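Local atomic coordinates of neuraminidase (Influenza A virus, PDB entry 4K3Y), a protein that forms the beta-propeller ectodomain of a bat influenza A neuraminidase-like surface glycoprotein that probably lacks the sialidase activity of classical neuraminidases. Residues Tyr308-Asn313 and Ile354-Thr359. Residues are numbered along the deposited sequence; the frame is centred on the assembly and turned at random.
With NAG (2-acetamido-2-deoxy-beta-D-glucopyranose), chain I.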
loop_
_atom_site.group_PDB
_atom_site.type_symbol
_atom_site.label_atom_id
_atom_site.label_comp_id
_atom_site.label_asym_id
_atom_site.label_seq_id
_atom_site.Cartn_x
_atom_site.Cartn_y
_atom_site.Cartn_z
ATOM N N TYR C 308 -25.284 15.786 26.594
ATOM C CA TYR C 308 -24.342 16.372 25.638
ATOM C C TYR C 308 -24.936 16.441 24.234
ATOM O O TYR C 308 -25.245 15.402 23.632
ATOM C CB TYR C 308 -23.063 15.534 25.564
ATOM C CG TYR C 308 -22.128 15.662 26.735
ATOM C CD1 TYR C 308 -21.464 16.863 26.998
ATOM C CD2 TYR C 308 -21.867 14.569 27.561
ATOM C CE1 TYR C 308 -20.568 16.974 28.074
ATOM C CE2 TYR C 308 -20.974 14.668 28.628
ATOM C CZ TYR C 308 -20.332 15.873 28.879
ATOM O OH TYR C 308 -19.457 15.968 29.932
ATOM N N GLN C 309 -25.070 17.645 23.693
ATOM C CA GLN C 309 -25.508 17.779 22.303
ATOM C C GLN C 309 -24.343 17.813 21.316
ATOM O O GLN C 309 -23.992 18.870 20.770
ATOM C CB GLN C 309 -26.403 18.989 22.134
ATOM C CG GLN C 309 -27.793 18.750 22.659
ATOM C CD GLN C 309 -28.427 20.025 23.104
ATOM O OE1 GLN C 309 -28.284 20.428 24.263
ATOM N NE2 GLN C 309 -29.109 20.698 22.183
ATOM N N LEU C 310 -23.784 16.627 21.081
ATOM C CA LEU C 310 -22.606 16.419 20.228
ATOM C C LEU C 310 -22.721 16.994 18.800
ATOM O O LEU C 310 -21.793 17.669 18.330
ATOM C CB LEU C 310 -22.221 14.932 20.206
ATOM C CG LEU C 310 -21.823 14.341 21.580
ATOM C CD1 LEU C 310 -21.360 12.880 21.502
ATOM C CD2 LEU C 310 -20.740 15.187 22.232
ATOM N N LEU C 311 -23.843 16.747 18.118
ATOM C CA LEU C 311 -24.052 17.301 16.773
ATOM C C LEU C 311 -25.372 18.053 16.648
ATOM O O LEU C 311 -26.320 17.759 17.362
ATOM C CB LEU C 311 -23.985 16.213 15.706
ATOM C CG LEU C 311 -22.643 15.556 15.368
ATOM C CD1 LEU C 311 -22.437 14.317 16.208
ATOM C CD2 LEU C 311 -22.662 15.182 13.923
ATOM N N SER C 312 -25.432 19.003 15.718
ATOM C CA SER C 312 -26.616 19.844 15.522
ATOM C C SER C 312 -26.869 20.047 14.046
ATOM O O SER C 312 -27.995 19.956 13.567
ATOM C CB SER C 312 -26.383 21.212 16.145
ATOM O OG SER C 312 -25.869 21.058 17.450
ATOM N N ASN C 313 -25.791 20.346 13.340
ATOM C CA ASN C 313 -25.851 20.696 11.943
ATOM C C ASN C 313 -26.367 19.558 11.078
ATOM O O ASN C 313 -27.179 19.762 10.179
ATOM C CB ASN C 313 -24.453 21.103 11.450
ATOM C CG ASN C 313 -24.011 22.472 11.964
ATOM O OD1 ASN C 313 -24.548 22.997 12.950
ATOM N ND2 ASN C 313 -23.014 23.053 11.282
ATOM N N ILE C 354 -18.833 9.785 11.785
ATOM C CA ILE C 354 -18.146 10.452 12.884
ATOM C C ILE C 354 -18.010 9.388 13.954
ATOM O O ILE C 354 -18.911 8.540 14.111
ATOM C CB ILE C 354 -18.979 11.573 13.478
ATOM C CG1 ILE C 354 -19.672 12.333 12.372
ATOM C CG2 ILE C 354 -18.111 12.544 14.307
ATOM C CD1 ILE C 354 -19.846 13.735 12.739
ATOM N N THR C 355 -16.894 9.419 14.680
ATOM C CA THR C 355 -16.688 8.484 15.779
ATOM C C THR C 355 -16.333 9.253 17.048
ATOM O O THR C 355 -15.801 10.363 16.986
ATOM C CB THR C 355 -15.614 7.424 15.443
ATOM O OG1 THR C 355 -14.411 8.080 15.048
ATOM C CG2 THR C 355 -16.069 6.526 14.304
ATOM N N PHE C 356 -16.634 8.662 18.197
ATOM C CA PHE C 356 -16.406 9.322 19.471
ATOM C C PHE C 356 -15.888 8.264 20.406
ATOM O O PHE C 356 -16.353 7.127 20.355
ATOM C CB PHE C 356 -17.729 9.861 20.043
ATOM C CG PHE C 356 -18.193 11.141 19.416
ATOM C CD1 PHE C 356 -19.034 11.130 18.297
ATOM C CD2 PHE C 356 -17.810 12.372 19.957
ATOM C CE1 PHE C 356 -19.466 12.338 17.713
ATOM C CE2 PHE C 356 -18.237 13.571 19.383
ATOM C CZ PHE C 356 -19.065 13.562 18.261
ATOM N N CYS C 357 -14.941 8.630 21.264
ATOM C CA CYS C 357 -14.477 7.734 22.326
ATOM C C CYS C 357 -14.608 8.461 23.639
ATOM O O CYS C 357 -14.627 9.698 23.671
ATOM C CB CYS C 357 -13.029 7.304 22.085
ATOM S SG CYS C 357 -12.844 6.259 20.614
ATOM N N GLY C 358 -14.719 7.708 24.725
ATOM C CA GLY C 358 -14.960 8.323 26.017
ATOM C C GLY C 358 -13.737 8.941 26.683
ATOM O O GLY C 358 -12.622 8.427 26.563
ATOM N N THR C 359 -13.965 10.050 27.382
ATOM C CA THR C 359 -12.983 10.679 28.254
ATOM C C THR C 359 -13.452 10.522 29.687
ATOM O O THR C 359 -14.655 10.575 29.962
ATOM C CB THR C 359 -12.928 12.188 28.007
ATOM O OG1 THR C 359 -12.642 12.431 26.632
ATOM C CG2 THR C 359 -11.851 12.861 28.882
HETATM C C1 NAG I . -22.564 24.306 11.837
HETATM C C2 NAG I . -21.081 24.295 11.470
HETATM C C3 NAG I . -20.427 25.631 11.787
HETATM C C4 NAG I . -21.254 26.798 11.261
HETATM C C5 NAG I . -22.712 26.641 11.666
HETATM C C6 NAG I . -23.599 27.738 11.094
HETATM C C7 NAG I . -19.815 22.189 11.674
HETATM C C8 NAG I . -18.899 21.457 12.609
HETATM N N2 NAG I . -20.385 23.267 12.218
HETATM O O3 NAG I . -19.123 25.667 11.251
HETATM O O4 NAG I . -20.746 27.979 11.826
HETATM O O5 NAG I . -23.173 25.399 11.189
HETATM O O6 NAG I . -24.065 27.337 9.825
HETATM O O7 NAG I . -20.011 21.788 10.517
#
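Two blades of the neuraminidase propeller pack face to face where L310 and L311, on the outer strand 306-311, meet F356 and I354 of strand 349-359 in the next sheet. The short segments run roughly antiparallel, at 146°, with axes 10.3 Å apart, a spacing bridged by side chains and too wide for backbone pairing. F356 is the centrepiece. L310 lays its CD1 methyl over one face of the F356 ring, 3.9 Å from the centroid and 11° off the normal, a CH-pi contact that suits a branched aliphatic chain against a flat aromatic. L311 reaches the same ring obliquely, its CD1 lying 3.9 Å from F356 CE1, while its other methyl goes elsewhere: L311 CD2 meets I354 CD1 tip to tip at 3.4 Å. A forked leucine thus serves two neighbours at once. A chi2 of 90° turns the F356 ring plane perpendicular to the plane through its CA, CB and CG, so that one face is turned to L310. F336 and W368 also meet this ring, so the leucines pack against a ring that is itself part of an aromatic cluster.

Consecutive residues of a regular strand would point to opposite sides, yet L310 and L311 both turn toward the other blade. A classic beta bulge explains this, with both residues set against F288 of the neighbouring strand, just after an inverse gamma turn centred on Q309. Beyond it the chain bends sharply at S312 and N313, where N313 ND2 is bonded to C1 of an N-acetylglucosamine that also hydrogen-bonds E75 and Q76 of a second subunit. Apolar side chains packed between successive four-stranded antiparallel sheets, as here, are characteristic of the six-bladed beta-propeller of influenza neuraminidases.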